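Local atomic coordinates of PilY2 protein (Pseudomonas aeruginosa, PDB entry 3TDQ), a protein that probably takes part in the assembly of type 4 fimbriae (pili), its precise molecular role being unsettled. Residues P4-V18 and F45-V59. Sequence-based numbering, arbitrary orientation.
Sequences PQTFEGAGVVFEVQV and FQVKPGSVVSYSGTV. With NA (sodium ion), chain D.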
loop_
_atom_site.group_PDB
_atom_site.type_symbol
_atom_site.label_atom_id
_atom_site.label_comp_id
_atom_site.label_asym_id
_atom_site.label_seq_id
_atom_site.Cartn_x
_atom_site.Cartn_y
_atom_site.Cartn_z
ATOM N N PRO A 4 -11.859 12.752 -12.259
ATOM C CA PRO A 4 -12.697 11.660 -12.809
ATOM C C PRO A 4 -11.909 10.625 -13.649
ATOM O O PRO A 4 -12.479 9.616 -14.060
ATOM C CB PRO A 4 -13.732 12.402 -13.663
ATOM C CG PRO A 4 -13.074 13.691 -14.040
ATOM C CD PRO A 4 -12.089 14.036 -12.963
ATOM N N GLN A 5 -10.601 10.848 -13.865
ATOM C CA GLN A 5 -9.726 9.964 -14.639
ATOM C C GLN A 5 -8.957 8.995 -13.757
ATOM O O GLN A 5 -8.293 8.099 -14.261
ATOM C CB GLN A 5 -8.767 10.793 -15.520
ATOM C CG GLN A 5 -9.539 11.654 -16.530
ATOM C CD GLN A 5 -10.469 10.847 -17.442
ATOM O OE1 GLN A 5 -10.221 9.672 -17.773
ATOM N NE2 GLN A 5 -11.577 11.455 -17.853
ATOM N N THR A 6 -9.020 9.178 -12.444
ATOM C CA THR A 6 -8.361 8.248 -11.524
ATOM C C THR A 6 -9.433 7.606 -10.656
ATOM O O THR A 6 -10.554 8.117 -10.511
ATOM C CB THR A 6 -7.270 8.922 -10.666
ATOM O OG1 THR A 6 -7.901 9.896 -9.840
ATOM C CG2 THR A 6 -6.150 9.562 -11.505
ATOM N N PHE A 7 -9.097 6.475 -10.077
ATOM C CA PHE A 7 -10.029 5.793 -9.177
ATOM C C PHE A 7 -9.251 5.124 -8.044
ATOM O O PHE A 7 -8.057 4.853 -8.181
ATOM C CB PHE A 7 -10.893 4.765 -9.949
ATOM C CG PHE A 7 -10.109 3.550 -10.364
ATOM C CD1 PHE A 7 -9.357 3.552 -11.544
ATOM C CD2 PHE A 7 -10.093 2.414 -9.556
ATOM C CE1 PHE A 7 -8.616 2.432 -11.909
ATOM C CE2 PHE A 7 -9.347 1.306 -9.907
ATOM C CZ PHE A 7 -8.622 1.313 -11.092
ATOM N N GLU A 8 -9.948 4.806 -6.958
ATOM C CA GLU A 8 -9.391 4.088 -5.832
ATOM C C GLU A 8 -10.486 3.231 -5.219
ATOM O O GLU A 8 -11.641 3.646 -5.155
ATOM C CB GLU A 8 -8.795 5.050 -4.788
ATOM C CG GLU A 8 -8.235 4.339 -3.565
ATOM C CD GLU A 8 -7.446 5.221 -2.622
ATOM O OE1 GLU A 8 -7.929 6.319 -2.265
ATOM O OE2 GLU A 8 -6.317 4.822 -2.264
ATOM N N GLY A 9 -10.113 2.055 -4.751
ATOM C CA GLY A 9 -11.049 1.166 -4.075
ATOM C C GLY A 9 -10.360 0.185 -3.160
ATOM O O GLY A 9 -9.142 0.245 -2.967
ATOM N N ALA A 10 -11.150 -0.729 -2.591
ATOM C CA ALA A 10 -10.673 -1.805 -1.727
ATOM C C ALA A 10 -11.615 -2.982 -1.828
ATOM O O ALA A 10 -12.803 -2.798 -2.056
ATOM C CB ALA A 10 -10.551 -1.337 -0.282
ATOM N N GLY A 11 -11.077 -4.186 -1.730
ATOM C CA GLY A 11 -11.902 -5.384 -1.807
ATOM C C GLY A 11 -11.123 -6.663 -1.639
ATOM O O GLY A 11 -10.039 -6.671 -1.055
ATOM N N VAL A 12 -11.705 -7.751 -2.117
ATOM C CA VAL A 12 -11.145 -9.099 -2.050
ATOM C C VAL A 12 -10.930 -9.602 -3.474
ATOM O O VAL A 12 -11.840 -9.512 -4.295
ATOM C CB VAL A 12 -12.069 -10.067 -1.230
ATOM C CG1 VAL A 12 -11.481 -11.477 -1.158
ATOM C CG2 VAL A 12 -12.348 -9.531 0.186
ATOM N N VAL A 13 -9.742 -10.153 -3.756
ATOM C CA VAL A 13 -9.443 -10.757 -5.057
ATOM C C VAL A 13 -10.169 -12.117 -5.124
ATOM O O VAL A 13 -10.038 -12.929 -4.209
ATOM C CB VAL A 13 -7.902 -10.913 -5.298
ATOM C CG1 VAL A 13 -7.613 -11.620 -6.622
ATOM C CG2 VAL A 13 -7.180 -9.561 -5.246
ATOM N N PHE A 14 -10.925 -12.365 -6.190
ATOM C CA PHE A 14 -11.608 -13.647 -6.377
ATOM C C PHE A 14 -10.869 -14.515 -7.403
ATOM O O PHE A 14 -10.846 -15.736 -7.266
ATOM C CB PHE A 14 -13.068 -13.433 -6.803
ATOM C CG PHE A 14 -13.960 -13.106 -5.623
ATOM C CD1 PHE A 14 -13.957 -11.835 -5.056
ATOM C CD2 PHE A 14 -14.806 -14.070 -5.081
ATOM C CE1 PHE A 14 -14.765 -11.540 -3.952
ATOM C CE2 PHE A 14 -15.625 -13.767 -3.989
ATOM C CZ PHE A 14 -15.589 -12.507 -3.428
ATOM N N GLU A 15 -10.213 -13.892 -8.375
ATOM C CA GLU A 15 -9.450 -14.578 -9.420
ATOM C C GLU A 15 -8.429 -13.658 -10.030
ATOM O O GLU A 15 -8.576 -12.434 -9.991
ATOM C CB GLU A 15 -10.373 -15.103 -10.559
ATOM C CG GLU A 15 -10.968 -16.486 -10.354
ATOM C CD GLU A 15 -10.050 -17.599 -9.868
ATOM O OE1 GLU A 15 -8.869 -17.655 -10.291
ATOM O OE2 GLU A 15 -10.525 -18.418 -9.047
ATOM N N VAL A 16 -7.399 -14.266 -10.628
ATOM C CA VAL A 16 -6.321 -13.602 -11.340
ATOM C C VAL A 16 -6.111 -14.359 -12.646
ATOM O O VAL A 16 -5.972 -15.594 -12.631
ATOM C CB VAL A 16 -4.998 -13.519 -10.535
ATOM C CG1 VAL A 16 -3.985 -12.618 -11.247
ATOM C CG2 VAL A 16 -5.234 -13.042 -9.108
ATOM N N GLN A 17 -6.080 -13.629 -13.762
ATOM C CA GLN A 17 -5.808 -14.224 -15.068
ATOM C C GLN A 17 -4.515 -13.603 -15.573
ATOM O O GLN A 17 -4.545 -12.548 -16.204
ATOM C CB GLN A 17 -6.993 -13.986 -16.021
ATOM C CG GLN A 17 -7.145 -15.112 -16.998
ATOM C CD GLN A 17 -8.584 -15.351 -17.354
ATOM O OE1 GLN A 17 -9.146 -14.636 -18.183
ATOM N NE2 GLN A 17 -9.148 -16.446 -16.881
ATOM N N VAL A 18 -3.379 -14.196 -15.191
ATOM C CA VAL A 18 -2.046 -13.669 -15.513
ATOM C C VAL A 18 -1.838 -13.525 -17.038
ATOM O O VAL A 18 -1.263 -12.523 -17.472
ATOM C CB VAL A 18 -0.881 -14.438 -14.828
ATOM C CG1 VAL A 18 -1.007 -14.386 -13.302
ATOM C CG2 VAL A 18 -0.755 -15.876 -15.326
ATOM N N PHE A 45 1.564 -11.173 -10.100
ATOM C CA PHE A 45 1.989 -12.484 -9.625
ATOM C C PHE A 45 2.011 -12.584 -8.104
ATOM O O PHE A 45 2.252 -13.668 -7.583
ATOM C CB PHE A 45 3.362 -12.849 -10.218
ATOM C CG PHE A 45 3.277 -13.016 -11.718
ATOM C CD1 PHE A 45 2.859 -14.222 -12.281
ATOM C CD2 PHE A 45 3.602 -11.963 -12.572
ATOM C CE1 PHE A 45 2.761 -14.368 -13.673
ATOM C CE2 PHE A 45 3.487 -12.102 -13.961
ATOM C CZ PHE A 45 3.085 -13.310 -14.505
ATOM N N GLN A 46 1.688 -11.491 -7.391
ATOM C CA GLN A 46 1.637 -11.457 -5.927
ATOM C C GLN A 46 0.210 -11.630 -5.409
ATOM O O GLN A 46 0.013 -12.306 -4.393
ATOM C CB GLN A 46 2.224 -10.137 -5.392
ATOM C CG GLN A 46 3.709 -9.969 -5.702
ATOM C CD GLN A 46 4.568 -11.110 -5.209
ATOM O OE1 GLN A 46 4.768 -11.301 -4.000
ATOM N NE2 GLN A 46 5.167 -11.837 -6.132
ATOM N N VAL A 47 -0.782 -11.005 -6.080
ATOM C CA VAL A 47 -2.183 -11.144 -5.679
ATOM C C VAL A 47 -2.655 -12.572 -5.975
ATOM O O VAL A 47 -2.179 -13.206 -6.912
ATOM C CB VAL A 47 -3.139 -10.078 -6.282
ATOM C CG1 VAL A 47 -2.787 -8.685 -5.768
ATOM C CG2 VAL A 47 -3.170 -10.118 -7.814
ATOM N N LYS A 48 -3.529 -13.096 -5.117
ATOM C CA LYS A 48 -4.072 -14.450 -5.249
ATOM C C LYS A 48 -5.550 -14.424 -4.902
ATOM O O LYS A 48 -5.949 -13.527 -4.164
ATOM C CB LYS A 48 -3.337 -15.424 -4.257
ATOM C CG LYS A 48 -1.817 -15.550 -4.384
ATOM C CD LYS A 48 -1.390 -16.315 -5.627
ATOM C CE LYS A 48 0.100 -16.252 -5.846
ATOM N NZ LYS A 48 0.466 -16.774 -7.189
ATOM N N PRO A 49 -6.355 -15.447 -5.276
ATOM C CA PRO A 49 -7.737 -15.515 -4.745
ATOM C C PRO A 49 -7.694 -15.499 -3.212
ATOM O O PRO A 49 -6.878 -16.203 -2.621
ATOM C CB PRO A 49 -8.249 -16.862 -5.275
ATOM C CG PRO A 49 -7.398 -17.138 -6.496
ATOM C CD PRO A 49 -6.044 -16.613 -6.135
ATOM N N GLY A 50 -8.481 -14.631 -2.599
ATOM C CA GLY A 50 -8.491 -14.465 -1.151
ATOM C C GLY A 50 -7.686 -13.270 -0.668
ATOM O O GLY A 50 -7.824 -12.892 0.498
ATOM N N SER A 51 -6.833 -12.654 -1.534
ATOM C CA SER A 51 -6.063 -11.468 -1.117
ATOM C C SER A 51 -7.003 -10.315 -0.818
ATOM O O SER A 51 -7.942 -10.061 -1.587
ATOM C CB SER A 51 -5.053 -11.030 -2.182
ATOM O OG SER A 51 -4.085 -12.022 -2.466
ATOM N N VAL A 52 -6.767 -9.629 0.306
ATOM C CA VAL A 52 -7.558 -8.463 0.679
ATOM C C VAL A 52 -6.724 -7.285 0.188
ATOM O O VAL A 52 -5.541 -7.214 0.521
ATOM C CB VAL A 52 -7.889 -8.431 2.194
ATOM C CG1 VAL A 52 -8.465 -7.078 2.604
ATOM C CG2 VAL A 52 -8.830 -9.572 2.575
ATOM N N VAL A 53 -7.299 -6.412 -0.653
ATOM C CA VAL A 53 -6.486 -5.361 -1.302
ATOM C C VAL A 53 -7.055 -3.955 -1.247
ATOM O O VAL A 53 -8.258 -3.772 -1.168
ATOM C CB VAL A 53 -6.258 -5.731 -2.795
ATOM C CG1 VAL A 53 -5.278 -6.903 -2.943
ATOM C CG2 VAL A 53 -7.594 -6.003 -3.532
ATOM N N SER A 54 -6.149 -2.963 -1.305
ATOM C CA SER A 54 -6.409 -1.535 -1.501
ATOM C C SER A 54 -5.750 -1.232 -2.824
ATOM O O SER A 54 -4.646 -1.743 -3.067
ATOM C CB SER A 54 -5.838 -0.684 -0.373
ATOM O OG SER A 54 -6.591 -0.900 0.805
ATOM N N TYR A 55 -6.421 -0.491 -3.721
ATOM C CA TYR A 55 -5.821 -0.266 -5.042
ATOM C C TYR A 55 -6.230 1.074 -5.619
ATOM O O TYR A 55 -7.256 1.640 -5.236
ATOM C CB TYR A 55 -6.197 -1.413 -6.028
ATOM C CG TYR A 55 -7.685 -1.677 -6.082
ATOM C CD1 TYR A 55 -8.505 -0.987 -6.970
ATOM C CD2 TYR A 55 -8.293 -2.542 -5.171
ATOM C CE1 TYR A 55 -9.885 -1.173 -6.976
ATOM C CE2 TYR A 55 -9.678 -2.716 -5.152
ATOM C CZ TYR A 55 -10.468 -2.034 -6.058
ATOM O OH TYR A 55 -11.829 -2.211 -6.056
ATOM N N SER A 56 -5.443 1.560 -6.576
ATOM C CA SER A 56 -5.751 2.805 -7.270
ATOM C C SER A 56 -5.232 2.716 -8.682
ATOM O O SER A 56 -4.391 1.866 -8.980
ATOM C CB SER A 56 -5.165 4.011 -6.532
ATOM O OG SER A 56 -3.762 3.904 -6.379
ATOM N N GLY A 57 -5.766 3.555 -9.558
ATOM C CA GLY A 57 -5.347 3.543 -10.945
ATOM C C GLY A 57 -5.985 4.617 -11.787
ATOM O O GLY A 57 -6.524 5.596 -11.265
ATOM N N THR A 58 -5.954 4.384 -13.110
ATOM C CA THR A 58 -6.447 5.289 -14.129
ATOM C C THR A 58 -7.587 4.626 -14.865
ATOM O O THR A 58 -7.527 3.435 -15.194
ATOM C CB THR A 58 -5.268 5.672 -15.097
ATOM O OG1 THR A 58 -4.254 6.345 -14.355
ATOM C CG2 THR A 58 -5.683 6.595 -16.240
ATOM N N VAL A 59 -8.608 5.415 -15.144
ATOM C CA VAL A 59 -9.768 4.987 -15.913
ATOM C C VAL A 59 -9.303 4.712 -17.365
ATOM O O VAL A 59 -8.558 5.509 -17.939
ATOM C CB VAL A 59 -10.915 6.039 -15.825
ATOM C CG1 VAL A 59 -12.099 5.638 -16.703
ATOM C CG2 VAL A 59 -11.361 6.218 -14.355
HETATM NA NA NA D . -10.566 9.915 -8.966
HETATM O O HOH W 1 -8.173 8.184 -18.270
HETATM O O HOH W 2 -13.898 -3.335 -4.524
HETATM O O HOH W 3 -9.505 11.696 -7.369
HETATM O O HOH W 4 -12.904 10.141 -8.707
HETATM O O HOH W 5 -9.376 8.546 -6.902
#
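Tyr55 lays its ring over Gly9 on one face of the sheet and meets Phe7 at its edge. Strand 6-17 is the middle one of a five-stranded antiparallel sheet, consistent with an OB-like fold, and 52-58 runs beside it at 166°. Phe7, Gly9 and Gly11 form the hydrogen-bonded pairs with Gly57, Tyr55 and Val53; Gly9 N to Tyr55 O and Tyr55 N to Gly9 O both measure 2.9 Å.

Followed outward from CB, Tyr55 first sets CG between its own backbone N and carbonyl carbon (chi1 51°), which swings the ring over the neighbouring strand. CG and CD2 then lie near Gly9 O, CE1 near Gly9 CA, CZ near Gly9 C, and CE2 comes to Ala10 N. Tyr55 CD1 meets Phe7 CE2 at 3.8 Å, edge to edge, the side chains crossing at about a right angle. Gly9 CA sits 4.1 Å from the Tyr55 ring centroid, a CH-pi contact over the face. At the tip, Tyr55 OH donates to a water 2.8 Å away, which in turn donates to Ala10 O.

Phe7 turns the same way (chi1 72°) and spreads a face over side-chain-less Gly57. Before strand 52-58 begins, Val13 N donates to Ser51 O and Val13 O accepts from Gly50 N, carrying the pairing into the type II turn Lys48-Ser51. On the other face Glu8 and Ser56 form a non-hydrogen-bonded pair; Glu8 OE2 bonds to Tyr70 OH and Ser56 OG to Lys73 NZ, both of the second subunit. At the far end Thr6 binds sodium through O (2.4 Å) and OG1, with Asp3 and three waters.

The chemistry thus divides: backbone bonds fix the register, rings over glycines and Val13, Val16, Val47 and Val53 near the turn supply apolar packing, and Glu8 and Ser56 serve the dimer.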